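Local coordinates for protein endonuclease PI-MtuI (Mycobacterium tuberculosis, PDB 2IMZ) that probably carries out protein splicing, excising itself from the RecA precursor and joining the flanking segments, as the splicing domain of an intein, at residues H41-V46 with V153-T158. The protein carries 1 engineered substitution. Residues are numbered along the deposited sequence; the frame is centred on the assembly and turned at random.
Sequences HARPVV and VEELHT. With ZN (zinc ion), chain C.
Arg43 reaches from its strand to the loop 153-158 and holds the carboxylate of Glu155 side-on. Arg43 NE, 2.7 Å from Glu155 OE1, and Arg43 NH2 both donate to this one oxygen, which they meet nearly along its C-O axis. The guanidinium and carboxylate planes lie only 23° apart, so the salt bridge is close to flat. The arginine chain bends at chi2, which swings the guanidinium back along its own strand, and there Arg43 NH1 bonds Ala42 O within the guanidinium plane, 3.0 Å away. Bonds on two edges should restrict the group's rotation, a use to which arginine, with its three nitrogens, is well suited. Leu156 CD1 sits over one face of the guanidinium, toward its rim, and 3.9 Å from Arg43 CG; this one methyl lies between the arginine and the His41 ring, which it touches obliquely.

Closer to the strand, Arg43 CB meets Val153 CG1 at 3.4 Å, a snug aliphatic contact. Val45 and Val153 form an antiparallel non-hydrogen-bonded pair with their side chains on the same face of the sheet, and both also pack on Val31. Beyond this pair, Glu154 N donates an almost straight bond to Pro44 O (168° at the hydrogen). Glu154 then extends, CG anti to N (chi1 173°), and brings its carboxylate against the CG-CD side of Pro44, Glu154 OE1 3.9 Å from Pro44 CG, while its CB rests on Val46 CG1.

The loop makes a classic gamma turn at Glu155, Leu156 N bonding Glu154 O, and His157 ND1 binds zinc at 2.0 Å, alongside Glu152 and His167 of the second subunit. The contact thus joins strand 40-52 to the end of strand 134-153 and the loop after it, in the antiparallel intein splicing (Hint) fold, beside the modified C-terminal residue 168, whose O5 is bonded by Val153 N.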
loop_
_atom_site.group_PDB
_atom_site.type_symbol
_atom_site.label_atom_id
_atom_site.label_comp_id
_atom_site.label_asym_id
_atom_site.label_seq_id
_atom_site.Cartn_x
_atom_site.Cartn_y
_atom_site.Cartn_z
ATOM N N HIS A 41 -13.618 -2.352 10.086
ATOM C CA HIS A 41 -13.102 -2.992 11.291
ATOM C C HIS A 41 -11.995 -2.186 11.941
ATOM O O HIS A 41 -11.278 -1.443 11.273
ATOM C CB HIS A 41 -12.536 -4.373 10.952
ATOM C CG HIS A 41 -13.479 -5.246 10.188
ATOM N ND1 HIS A 41 -13.791 -5.026 8.863
ATOM C CD2 HIS A 41 -14.189 -6.334 10.567
ATOM C CE1 HIS A 41 -14.652 -5.942 8.460
ATOM N NE2 HIS A 41 -14.911 -6.746 9.475
ATOM N N ALA A 42 -11.847 -2.344 13.251
ATOM C CA ALA A 42 -10.784 -1.653 13.962
ATOM C C ALA A 42 -9.526 -2.498 13.791
ATOM O O ALA A 42 -9.516 -3.684 14.116
ATOM C CB ALA A 42 -11.131 -1.520 15.440
ATOM N N ARG A 43 -8.469 -1.893 13.268
ATOM C CA ARG A 43 -7.217 -2.609 13.070
ATOM C C ARG A 43 -6.067 -1.741 13.565
ATOM O O ARG A 43 -6.080 -0.520 13.407
ATOM C CB ARG A 43 -7.037 -2.970 11.589
ATOM C CG ARG A 43 -7.934 -4.117 11.109
ATOM C CD ARG A 43 -7.531 -5.443 11.765
ATOM N NE ARG A 43 -8.309 -6.586 11.286
ATOM C CZ ARG A 43 -9.523 -6.916 11.723
ATOM N NH1 ARG A 43 -10.120 -6.192 12.660
ATOM N NH2 ARG A 43 -10.138 -7.985 11.229
ATOM N N PRO A 44 -5.055 -2.364 14.183
ATOM C CA PRO A 44 -3.897 -1.643 14.711
ATOM C C PRO A 44 -2.815 -1.279 13.700
ATOM O O PRO A 44 -2.585 -1.997 12.725
ATOM C CB PRO A 44 -3.373 -2.597 15.779
ATOM C CG PRO A 44 -3.600 -3.926 15.147
ATOM C CD PRO A 44 -5.003 -3.788 14.572
ATOM N N VAL A 45 -2.162 -0.146 13.942
ATOM C CA VAL A 45 -1.065 0.306 13.100
ATOM C C VAL A 45 0.131 -0.521 13.563
ATOM O O VAL A 45 0.373 -0.633 14.767
ATOM C CB VAL A 45 -0.777 1.805 13.320
ATOM C CG1 VAL A 45 0.484 2.222 12.568
ATOM C CG2 VAL A 45 -1.973 2.628 12.840
ATOM N N VAL A 46 0.861 -1.104 12.616
ATOM C CA VAL A 46 2.009 -1.943 12.946
ATOM C C VAL A 46 3.346 -1.437 12.408
ATOM O O VAL A 46 4.405 -1.929 12.806
ATOM C CB VAL A 46 1.778 -3.390 12.461
ATOM C CG1 VAL A 46 0.633 -4.013 13.249
ATOM C CG2 VAL A 46 1.458 -3.405 10.974
ATOM N N VAL A 153 -1.334 -0.808 8.378
ATOM C CA VAL A 153 -2.448 -1.285 9.184
ATOM C C VAL A 153 -2.539 -2.796 9.040
ATOM O O VAL A 153 -2.669 -3.322 7.935
ATOM C CB VAL A 153 -3.776 -0.643 8.716
ATOM C CG1 VAL A 153 -4.947 -1.188 9.526
ATOM C CG2 VAL A 153 -3.693 0.871 8.865
ATOM N N GLU A 154 -2.471 -3.490 10.167
ATOM C CA GLU A 154 -2.531 -4.942 10.161
ATOM C C GLU A 154 -3.687 -5.529 9.353
ATOM O O GLU A 154 -4.820 -5.041 9.410
ATOM C CB GLU A 154 -2.607 -5.460 11.595
ATOM C CG GLU A 154 -2.849 -6.953 11.695
ATOM C CD GLU A 154 -3.119 -7.392 13.115
ATOM O OE1 GLU A 154 -2.177 -7.370 13.929
ATOM O OE2 GLU A 154 -4.278 -7.747 13.417
ATOM N N GLU A 155 -3.361 -6.574 8.595
ATOM C CA GLU A 155 -4.304 -7.336 7.777
ATOM C C GLU A 155 -5.035 -6.675 6.606
ATOM O O GLU A 155 -4.912 -7.123 5.464
ATOM C CB GLU A 155 -5.344 -8.011 8.690
ATOM C CG GLU A 155 -6.373 -8.864 7.937
ATOM C CD GLU A 155 -7.439 -9.468 8.841
ATOM O OE1 GLU A 155 -7.941 -8.763 9.741
ATOM O OE2 GLU A 155 -7.794 -10.650 8.638
ATOM N N LEU A 156 -5.791 -5.615 6.877
ATOM C CA LEU A 156 -6.590 -4.980 5.836
ATOM C C LEU A 156 -5.915 -3.969 4.914
ATOM O O LEU A 156 -6.432 -3.684 3.838
ATOM C CB LEU A 156 -7.843 -4.377 6.469
ATOM C CG LEU A 156 -8.659 -5.439 7.222
ATOM C CD1 LEU A 156 -9.898 -4.811 7.849
ATOM C CD2 LEU A 156 -9.060 -6.547 6.255
ATOM N N HIS A 157 -4.778 -3.426 5.332
ATOM C CA HIS A 157 -4.036 -2.493 4.491
ATOM C C HIS A 157 -4.772 -1.241 4.035
ATOM O O HIS A 157 -4.484 -0.703 2.965
ATOM C CB HIS A 157 -3.498 -3.238 3.265
ATOM C CG HIS A 157 -2.413 -4.214 3.590
ATOM N ND1 HIS A 157 -1.106 -3.827 3.796
ATOM C CD2 HIS A 157 -2.448 -5.553 3.802
ATOM C CE1 HIS A 157 -0.384 -4.886 4.124
ATOM N NE2 HIS A 157 -1.174 -5.944 4.136
ATOM N N THR A 158 -5.722 -0.780 4.840
ATOM C CA THR A 158 -6.466 0.436 4.525
ATOM C C THR A 158 -6.717 1.187 5.830
ATOM O O THR A 158 -6.555 0.631 6.916
ATOM C CB THR A 158 -7.833 0.134 3.853
ATOM O OG1 THR A 158 -8.665 -0.606 4.755
ATOM C CG2 THR A 158 -7.642 -0.668 2.571
HETATM ZN ZN ZN C . -0.121 -2.144 3.577
#